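Mitochondrial enolase superfamily member 1 (Homo sapiens, PDB 4A35) catalyses the magnesium-dependent dehydration of L-fuconate to 2-keto-3-deoxy-L-fuconate, a step in the breakdown of L-fucose. Local coordinates at residues C331-G334 against E338-S341; G91-L96 against C150-Y155; H391-E394 against P399-I402. One frame throughout, in Å; residues are numbered along the deposited sequence.

Interaction 1: C331-G334 against E338-S341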
loop_
_atom_site.group_PDB
_atom_site.type_symbol
_atom_site.label_atom_id
_atom_site.label_comp_id
_atom_site.label_asym_id
_atom_site.label_seq_id
_atom_site.Cartn_x
_atom_site.Cartn_y
_atom_site.Cartn_z
ATOM N N CYS A 331 -0.845 -10.947 -9.936
ATOM C CA CYS A 331 -1.638 -11.008 -8.675
ATOM C C CYS A 331 -1.371 -9.842 -7.652
ATOM O O CYS A 331 -2.073 -9.778 -6.638
ATOM C CB CYS A 331 -1.421 -12.368 -8.013
ATOM S SG CYS A 331 -2.111 -13.730 -8.985
ATOM N N ARG A 332 -0.422 -8.956 -7.923
ATOM C CA ARG A 332 -0.103 -7.779 -7.121
ATOM C C ARG A 332 -0.956 -6.586 -7.619
ATOM O O ARG A 332 -1.510 -5.839 -6.834
ATOM C CB ARG A 332 1.394 -7.428 -7.265
ATOM C CG ARG A 332 1.804 -6.127 -6.448
ATOM C CD ARG A 332 1.564 -6.231 -4.939
ATOM N NE ARG A 332 2.285 -7.384 -4.378
ATOM C CZ ARG A 332 2.427 -7.624 -3.078
ATOM N NH1 ARG A 332 1.893 -6.792 -2.178
ATOM N NH2 ARG A 332 3.127 -8.684 -2.663
ATOM N N LEU A 333 -0.995 -6.409 -8.951
ATOM C CA LEU A 333 -1.833 -5.351 -9.552
ATOM C C LEU A 333 -3.294 -5.812 -9.590
ATOM O O LEU A 333 -3.593 -6.992 -9.294
ATOM C CB LEU A 333 -1.329 -5.060 -10.996
ATOM C CG LEU A 333 0.101 -4.454 -11.098
ATOM C CD1 LEU A 333 0.465 -4.256 -12.583
ATOM C CD2 LEU A 333 0.199 -3.033 -10.424
ATOM N N GLY A 334 -4.171 -4.899 -9.978
ATOM C CA GLY A 334 -5.601 -5.142 -10.053
ATOM C C GLY A 334 -6.000 -6.050 -11.223
ATOM O O GLY A 334 -6.681 -5.609 -12.147
ATOM N N GLU A 338 -5.838 -3.892 -14.579
ATOM C CA GLU A 338 -4.744 -2.991 -14.279
ATOM C C GLU A 338 -3.462 -3.409 -15.004
ATOM O O GLU A 338 -2.713 -2.521 -15.454
ATOM C CB GLU A 338 -4.527 -2.898 -12.794
ATOM C CG GLU A 338 -3.643 -1.689 -12.482
ATOM C CD GLU A 338 -3.574 -1.327 -11.006
ATOM O OE1 GLU A 338 -3.525 -2.245 -10.159
ATOM O OE2 GLU A 338 -3.510 -0.110 -10.709
ATOM N N ASN A 339 -3.178 -4.748 -15.119
ATOM C CA ASN A 339 -2.009 -5.188 -15.892
ATOM C C ASN A 339 -2.085 -4.648 -17.344
ATOM O O ASN A 339 -1.047 -4.260 -17.877
ATOM C CB ASN A 339 -1.904 -6.707 -15.930
ATOM C CG ASN A 339 -1.044 -7.201 -14.794
ATOM O OD1 ASN A 339 0.175 -7.097 -14.821
ATOM N ND2 ASN A 339 -1.688 -7.609 -13.708
ATOM N N LEU A 340 -3.291 -4.640 -17.971
ATOM C CA LEU A 340 -3.443 -4.110 -19.350
ATOM C C LEU A 340 -3.007 -2.642 -19.415
ATOM O O LEU A 340 -2.278 -2.269 -20.341
ATOM C CB LEU A 340 -4.900 -4.202 -19.848
ATOM C CG LEU A 340 -5.378 -5.624 -20.181
ATOM C CD1 LEU A 340 -6.917 -5.627 -20.366
ATOM C CD2 LEU A 340 -4.677 -6.137 -21.435
ATOM N N SER A 341 -3.422 -1.838 -18.411
ATOM C CA SER A 341 -3.074 -0.389 -18.360
ATOM C C SER A 341 -1.552 -0.206 -18.242
ATOM O O SER A 341 -0.998 0.718 -18.852
ATOM C CB SER A 341 -3.797 0.312 -17.206
ATOM O OG SER A 341 -3.303 0.055 -15.900
#
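Gly334 and Glu338 hold each other by two hydrogen bonds. Gly334 N donates to Glu338 OE1 at 2.7 Å, close to straight at 160°. OE1 accepts on its anti lone pair, the one turned away from OE2. In return, Glu338 N donates to Gly334 O at 3.1 Å. This is an i to i+4 bond at the start of helix 335-348. With Glu338 CG anti to the backbone N (chi1 -165°) and the chain extended beyond it, the carboxylate reaches Gly334, just before the helix.

Both carboxylate oxygens have further partners. OE1 is also hydrogen-bonded to His113 NE2, and OE2 forms a salt bridge with Arg311 NH1. Leu333 crosses the Glu338 side chain at about a right angle, and its CD2 lies 3.8 Å from Glu338 OE1. The other methyl, CD1, packs 3.6 Å from Asn339 OD1. The amide nitrogen of Asn339 is used elsewhere: ND2 bonds to the carbonyls of Ser335 and Asp329. Within the helix, Ser341 OG donates to Glu338 O at 2.7 Å.

With an alanine in place of Glu338, Gly334 N and His113 NE2 would probably lose their shared acceptor and Arg311 the charge it pairs with. The segment 331-334 leads from strand 325-326 into helix 335-348, within the barrel domain. All four touching residues are buried. The chemistry implies a buried carboxylate that is likely to stay ionised, its charge met by one arginine and its oxygens by N-H donors.

Interaction 2: G91-L96 against C150-Y155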
loop_
_atom_site.group_PDB
_atom_site.type_symbol
_atom_site.label_atom_id
_atom_site.label_comp_id
_atom_site.label_asym_id
_atom_site.label_seq_id
_atom_site.Cartn_x
_atom_site.Cartn_y
_atom_site.Cartn_z
ATOM N N GLY A 91 -16.287 0.111 -14.744
ATOM C CA GLY A 91 -17.222 0.411 -13.658
ATOM C C GLY A 91 -17.100 -0.565 -12.506
ATOM O O GLY A 91 -17.016 -0.158 -11.337
ATOM N N PHE A 92 -17.050 -1.878 -12.835
ATOM C CA PHE A 92 -16.909 -2.935 -11.800
ATOM C C PHE A 92 -15.547 -2.818 -11.084
ATOM O O PHE A 92 -15.467 -2.897 -9.836
ATOM C CB PHE A 92 -17.073 -4.314 -12.439
ATOM C CG PHE A 92 -17.021 -5.440 -11.440
ATOM C CD1 PHE A 92 -18.051 -5.620 -10.516
ATOM C CD2 PHE A 92 -15.933 -6.302 -11.402
ATOM C CE1 PHE A 92 -18.032 -6.688 -9.631
ATOM C CE2 PHE A 92 -15.909 -7.378 -10.497
ATOM C CZ PHE A 92 -16.953 -7.549 -9.608
ATOM N N TYR A 93 -14.477 -2.575 -11.885
ATOM C CA TYR A 93 -13.143 -2.334 -11.355
ATOM C C TYR A 93 -13.160 -1.161 -10.341
ATOM O O TYR A 93 -12.663 -1.297 -9.211
ATOM C CB TYR A 93 -12.164 -2.041 -12.511
ATOM C CG TYR A 93 -10.736 -1.928 -12.032
ATOM C CD1 TYR A 93 -10.223 -0.708 -11.574
ATOM C CD2 TYR A 93 -9.923 -3.062 -11.934
ATOM C CE1 TYR A 93 -8.911 -0.609 -11.111
ATOM C CE2 TYR A 93 -8.634 -2.989 -11.422
ATOM C CZ TYR A 93 -8.133 -1.760 -11.001
ATOM O OH TYR A 93 -6.863 -1.698 -10.475
ATOM N N ARG A 94 -13.801 -0.021 -10.720
ATOM C CA ARG A 94 -13.903 1.150 -9.841
ATOM C C ARG A 94 -14.697 0.806 -8.537
ATOM O O ARG A 94 -14.356 1.301 -7.471
ATOM C CB ARG A 94 -14.559 2.330 -10.596
ATOM C CG ARG A 94 -14.706 3.622 -9.799
ATOM C CD ARG A 94 -13.373 4.323 -9.523
ATOM N NE ARG A 94 -12.722 4.782 -10.751
ATOM C CZ ARG A 94 -13.034 5.915 -11.373
ATOM N NH1 ARG A 94 -13.968 6.720 -10.874
ATOM N NH2 ARG A 94 -12.413 6.257 -12.490
ATOM N N GLN A 95 -15.736 -0.021 -8.620
ATOM C CA GLN A 95 -16.505 -0.342 -7.407
ATOM C C GLN A 95 -15.670 -1.188 -6.412
ATOM O O GLN A 95 -15.690 -0.900 -5.198
ATOM C CB GLN A 95 -17.833 -1.031 -7.738
ATOM C CG GLN A 95 -18.665 -1.327 -6.495
ATOM C CD GLN A 95 -19.054 -0.150 -5.594
ATOM O OE1 GLN A 95 -18.258 0.362 -4.726
ATOM N NE2 GLN A 95 -20.377 0.104 -5.602
ATOM N N LEU A 96 -14.874 -2.143 -6.928
ATOM C CA LEU A 96 -13.998 -2.948 -6.076
ATOM C C LEU A 96 -12.848 -2.125 -5.465
ATOM O O LEU A 96 -12.496 -2.356 -4.300
ATOM C CB LEU A 96 -13.368 -4.117 -6.835
ATOM C CG LEU A 96 -14.301 -5.257 -7.285
ATOM C CD1 LEU A 96 -13.486 -6.464 -7.722
ATOM C CD2 LEU A 96 -15.249 -5.681 -6.176
ATOM N N CYS A 150 -12.537 -2.057 -20.491
ATOM C CA CYS A 150 -12.277 -2.872 -19.285
ATOM C C CYS A 150 -11.325 -2.169 -18.339
ATOM O O CYS A 150 -11.098 -2.667 -17.229
ATOM C CB CYS A 150 -11.709 -4.241 -19.639
ATOM S SG CYS A 150 -12.746 -5.234 -20.717
ATOM N N ILE A 151 -10.691 -1.064 -18.805
ATOM C CA ILE A 151 -9.625 -0.420 -18.055
ATOM C C ILE A 151 -10.014 0.893 -17.391
ATOM O O ILE A 151 -10.584 1.780 -18.026
ATOM C CB ILE A 151 -8.400 -0.180 -19.011
ATOM C CG1 ILE A 151 -7.838 -1.511 -19.603
ATOM C CG2 ILE A 151 -7.315 0.633 -18.295
ATOM C CD1 ILE A 151 -7.006 -1.237 -20.876
ATOM N N ASP A 152 -9.635 1.026 -16.103
ATOM C CA ASP A 152 -9.764 2.279 -15.377
ATOM C C ASP A 152 -8.514 3.142 -15.629
ATOM O O ASP A 152 -7.437 2.765 -15.206
ATOM C CB ASP A 152 -9.979 2.013 -13.852
ATOM C CG ASP A 152 -10.496 3.223 -13.072
ATOM O OD1 ASP A 152 -10.445 4.378 -13.617
ATOM O OD2 ASP A 152 -10.971 3.029 -11.953
ATOM N N PHE A 153 -8.684 4.344 -16.256
ATOM C CA PHE A 153 -7.607 5.270 -16.589
ATOM C C PHE A 153 -7.415 6.340 -15.518
ATOM O O PHE A 153 -6.552 7.202 -15.691
ATOM C CB PHE A 153 -7.832 5.942 -17.953
ATOM C CG PHE A 153 -7.665 4.975 -19.105
ATOM C CD1 PHE A 153 -8.720 4.136 -19.495
ATOM C CD2 PHE A 153 -6.466 4.902 -19.803
ATOM C CE1 PHE A 153 -8.573 3.263 -20.569
ATOM C CE2 PHE A 153 -6.328 4.046 -20.908
ATOM C CZ PHE A 153 -7.365 3.219 -21.269
ATOM N N ARG A 154 -8.173 6.282 -14.405
ATOM C CA ARG A 154 -7.961 7.302 -13.371
ATOM C C ARG A 154 -6.474 7.370 -12.956
ATOM O O ARG A 154 -5.831 6.339 -12.770
ATOM C CB ARG A 154 -8.886 7.110 -12.138
ATOM C CG ARG A 154 -8.705 8.244 -11.123
ATOM C CD ARG A 154 -9.902 8.369 -10.106
ATOM N NE ARG A 154 -9.954 7.199 -9.221
ATOM C CZ ARG A 154 -10.838 7.035 -8.230
ATOM N NH1 ARG A 154 -11.814 7.927 -8.039
ATOM N NH2 ARG A 154 -10.799 5.934 -7.471
ATOM N N TYR A 155 -5.960 8.590 -12.801
ATOM C CA TYR A 155 -4.574 8.914 -12.368
ATOM C C TYR A 155 -3.500 8.600 -13.430
ATOM O O TYR A 155 -2.327 8.776 -13.127
ATOM C CB TYR A 155 -4.192 8.244 -11.057
ATOM C CG TYR A 155 -5.185 8.468 -9.931
ATOM C CD1 TYR A 155 -5.702 9.747 -9.667
ATOM C CD2 TYR A 155 -5.627 7.405 -9.147
ATOM C CE1 TYR A 155 -6.605 9.957 -8.606
ATOM C CE2 TYR A 155 -6.514 7.603 -8.080
ATOM C CZ TYR A 155 -6.983 8.888 -7.800
ATOM O OH TYR A 155 -7.870 9.088 -6.746
#
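Arg94 meets Asp152 side-on, with two nitrogens on two oxygens. Arg94 NE donates to Asp152 OD2 at 2.8 Å, and Arg94 NH2 donates to Asp152 OD1 at 2.9 Å. The second bond is almost straight, at 175°. Both carboxylate oxygens are approached on the syn side and lie near the guanidinium plane. The two flat groups are twisted by 24°, so the pairing is not perfectly coplanar. The Arg94 chain folds at chi2 and chi3, which brings the guanidinium off helix 89-97 and over to the loop.

Asp152 OD1 has a second donor. Arg154 N donates to Asp152 OD1 at 3.1 Å from the other face of the carboxylate plane. This closes an Asx turn, which fixes the carboxylate against its own loop.

The stacking is between two arginines. The guanidinium of Arg154 lies flat on that of Arg94, with centres 4.0 Å apart and planes at 8°. The like charges come near, Arg94 NH1 to Arg154 NH1 at 3.8 Å, while Asp152 sits at the edge of Arg94. The opposite face of the Arg154 guanidinium has Tyr155 OH near its rim, and Arg154 NH2 is hydrogen-bonded to Ser98 OG.

The apolar part is small. Tyr93 CD1 packs 3.6 Å from Asp152 CB, with ring and carboxylate planes nearly perpendicular. The hydroxyl of Tyr93 goes elsewhere, to Glu108.

The contact joins helix 89-97 to the loop after helix 144-148, away from the annotated sites. Next to it, Tyr155 reaches Gln254 and Asp257 of the second subunit. The carboxylate of Asp152, paired with Arg94, probably offsets part of the repulsion between the two stacked guanidinium groups.

Interaction 3: H391-E394 against P399-I402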
loop_
_atom_site.group_PDB
_atom_site.type_symbol
_atom_site.label_atom_id
_atom_site.label_comp_id
_atom_site.label_asym_id
_atom_site.label_seq_id
_atom_site.Cartn_x
_atom_site.Cartn_y
_atom_site.Cartn_z
ATOM N N HIS A 391 8.409 -24.619 -9.371
ATOM C CA HIS A 391 7.565 -24.909 -8.204
ATOM C C HIS A 391 6.055 -25.164 -8.501
ATOM O O HIS A 391 5.443 -24.346 -9.193
ATOM C CB HIS A 391 7.627 -23.691 -7.230
ATOM C CG HIS A 391 8.763 -23.658 -6.243
ATOM N ND1 HIS A 391 10.085 -23.460 -6.649
ATOM C CD2 HIS A 391 8.720 -23.664 -4.889
ATOM C CE1 HIS A 391 10.793 -23.401 -5.536
ATOM N NE2 HIS A 391 10.012 -23.513 -4.449
ATOM N N LEU A 392 5.438 -26.249 -7.891
ATOM C CA LEU A 392 3.987 -26.393 -7.671
ATOM C C LEU A 392 3.014 -26.412 -8.849
ATOM O O LEU A 392 1.781 -26.357 -8.637
ATOM C CB LEU A 392 3.556 -25.221 -6.730
ATOM C CG LEU A 392 4.362 -25.061 -5.391
ATOM C CD1 LEU A 392 3.925 -23.773 -4.623
ATOM C CD2 LEU A 392 4.274 -26.337 -4.519
ATOM N N HIS A 393 3.514 -26.537 -10.056
ATOM C CA HIS A 393 2.658 -26.634 -11.243
ATOM C C HIS A 393 1.742 -27.874 -11.217
ATOM O O HIS A 393 0.655 -27.807 -11.786
ATOM C CB HIS A 393 3.498 -26.653 -12.531
ATOM C CG HIS A 393 4.420 -25.477 -12.623
ATOM N ND1 HIS A 393 3.938 -24.199 -12.863
ATOM C CD2 HIS A 393 5.748 -25.402 -12.356
ATOM C CE1 HIS A 393 4.992 -23.397 -12.795
ATOM N NE2 HIS A 393 6.108 -24.082 -12.506
ATOM N N GLU A 394 2.143 -28.959 -10.508
ATOM C CA GLU A 394 1.358 -30.203 -10.384
ATOM C C GLU A 394 0.006 -29.958 -9.638
ATOM O O GLU A 394 -0.883 -30.810 -9.706
ATOM C CB GLU A 394 2.176 -31.325 -9.678
ATOM C CG GLU A 394 2.570 -31.075 -8.216
ATOM C CD GLU A 394 3.810 -30.225 -7.965
ATOM O OE1 GLU A 394 4.297 -29.572 -8.913
ATOM O OE2 GLU A 394 4.324 -30.246 -6.823
ATOM N N PRO A 399 -1.364 -26.802 -16.054
ATOM C CA PRO A 399 -0.017 -26.302 -15.691
ATOM C C PRO A 399 0.665 -25.679 -16.892
ATOM O O PRO A 399 0.308 -26.034 -18.020
ATOM C CB PRO A 399 0.727 -27.580 -15.256
ATOM C CG PRO A 399 0.022 -28.688 -16.051
ATOM C CD PRO A 399 -1.425 -28.285 -16.010
ATOM N N VAL A 400 1.640 -24.791 -16.662
ATOM C CA VAL A 400 2.398 -24.222 -17.780
ATOM C C VAL A 400 3.103 -25.357 -18.598
ATOM O O VAL A 400 3.547 -26.383 -18.041
ATOM C CB VAL A 400 3.423 -23.143 -17.332
ATOM C CG1 VAL A 400 2.762 -21.923 -16.674
ATOM C CG2 VAL A 400 4.506 -23.715 -16.439
ATOM N N MET A 401 3.200 -25.158 -19.912
ATOM C CA MET A 401 3.906 -26.058 -20.828
ATOM C C MET A 401 5.162 -25.360 -21.335
ATOM O O MET A 401 5.086 -24.427 -22.138
ATOM C CB MET A 401 3.007 -26.507 -22.014
ATOM C CG MET A 401 1.704 -27.158 -21.591
ATOM S SD MET A 401 1.956 -28.855 -21.029
ATOM C CE MET A 401 1.636 -28.675 -19.511
ATOM N N ILE A 402 6.313 -25.822 -20.865
ATOM C CA ILE A 402 7.616 -25.294 -21.286
ATOM C C ILE A 402 8.231 -26.196 -22.337
ATOM O O ILE A 402 8.368 -27.402 -22.125
ATOM C CB ILE A 402 8.605 -25.098 -20.089
ATOM C CG1 ILE A 402 7.996 -24.216 -18.968
ATOM C CG2 ILE A 402 10.054 -24.620 -20.536
ATOM C CD1 ILE A 402 7.817 -22.664 -19.378
#
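The backbones of His393 and Pro399 come within 5.2 Å, CA to CA, where the chain enters a 3-10 segment at His393 and then returns toward strand 401-402. Here the contact is one of packing. Pro399 CB rests 3.5 Å from His393 O. The same CB is 4.0 Å from His393 CB, so the proline lies against the base of the histidine.

The ring of His393 is met by Val400. The methyl CG2 sits over one face, 3.9 Å from the ring centroid and 27° off the normal, in a CH-pi contact. It is displaced toward the rim, equally near ND1 and CE1, at 3.7 Å from each. His393 CG lies beside the backbone N (chi1 -55°), which turns the ring to Val400. The opposite face has His391 O 3.3 Å above the plane, also near the rim. A methyl and a carbonyl oxygen thus lie on the two faces; the ring of Tyr388 also meets it, nearly parallel.

Both ring nitrogens have partners outside the two segments. ND1 bonds to Glu364 OE2 and NE2 bonds to Val389 O. Acceptors at both nitrogens, a carboxylate at ND1 and a carbonyl at NE2, are consistent with a doubly protonated, positively charged ring. Glu364 OE2 also accepts from Val400 N, so one carboxylate of helix 362-377 serves both segments.

Strand 401-402 is weakly bonded and pairs with strand 406-408 through Met401 and Met408. The contact closes a short turn within the connection from strand 386-388 to strand 401-402. It belongs to the barrel domain of the enolase superfamily, and the His393 side chain lies about 6 Å from Gly358, a probable substrate-binding residue.

From the N terminus, interaction 2 comes first, closing a long, mostly helical excursion, from helix 89-97 through helix 110-131 to the loop after helix 144-148. Interaction 1 follows and closes only the first turn of helix 335-348. Interaction 3, last, closes a short turn in the connection between strands 386-388 and 401-402. The three are in series; none nests or crosses. Interactions 1 and 2 touch: Tyr93 CE2 packs 3.3 Å from Gly334 O, and Ile151 packs on Leu340 and Ser341. There, helix 89-97 of the N-terminal domain and the 150-155 loop meet the barrel domain. Interaction 3 stands apart, its nearest atoms about 12 Å from interaction 1 and about 23 Å from interaction 2.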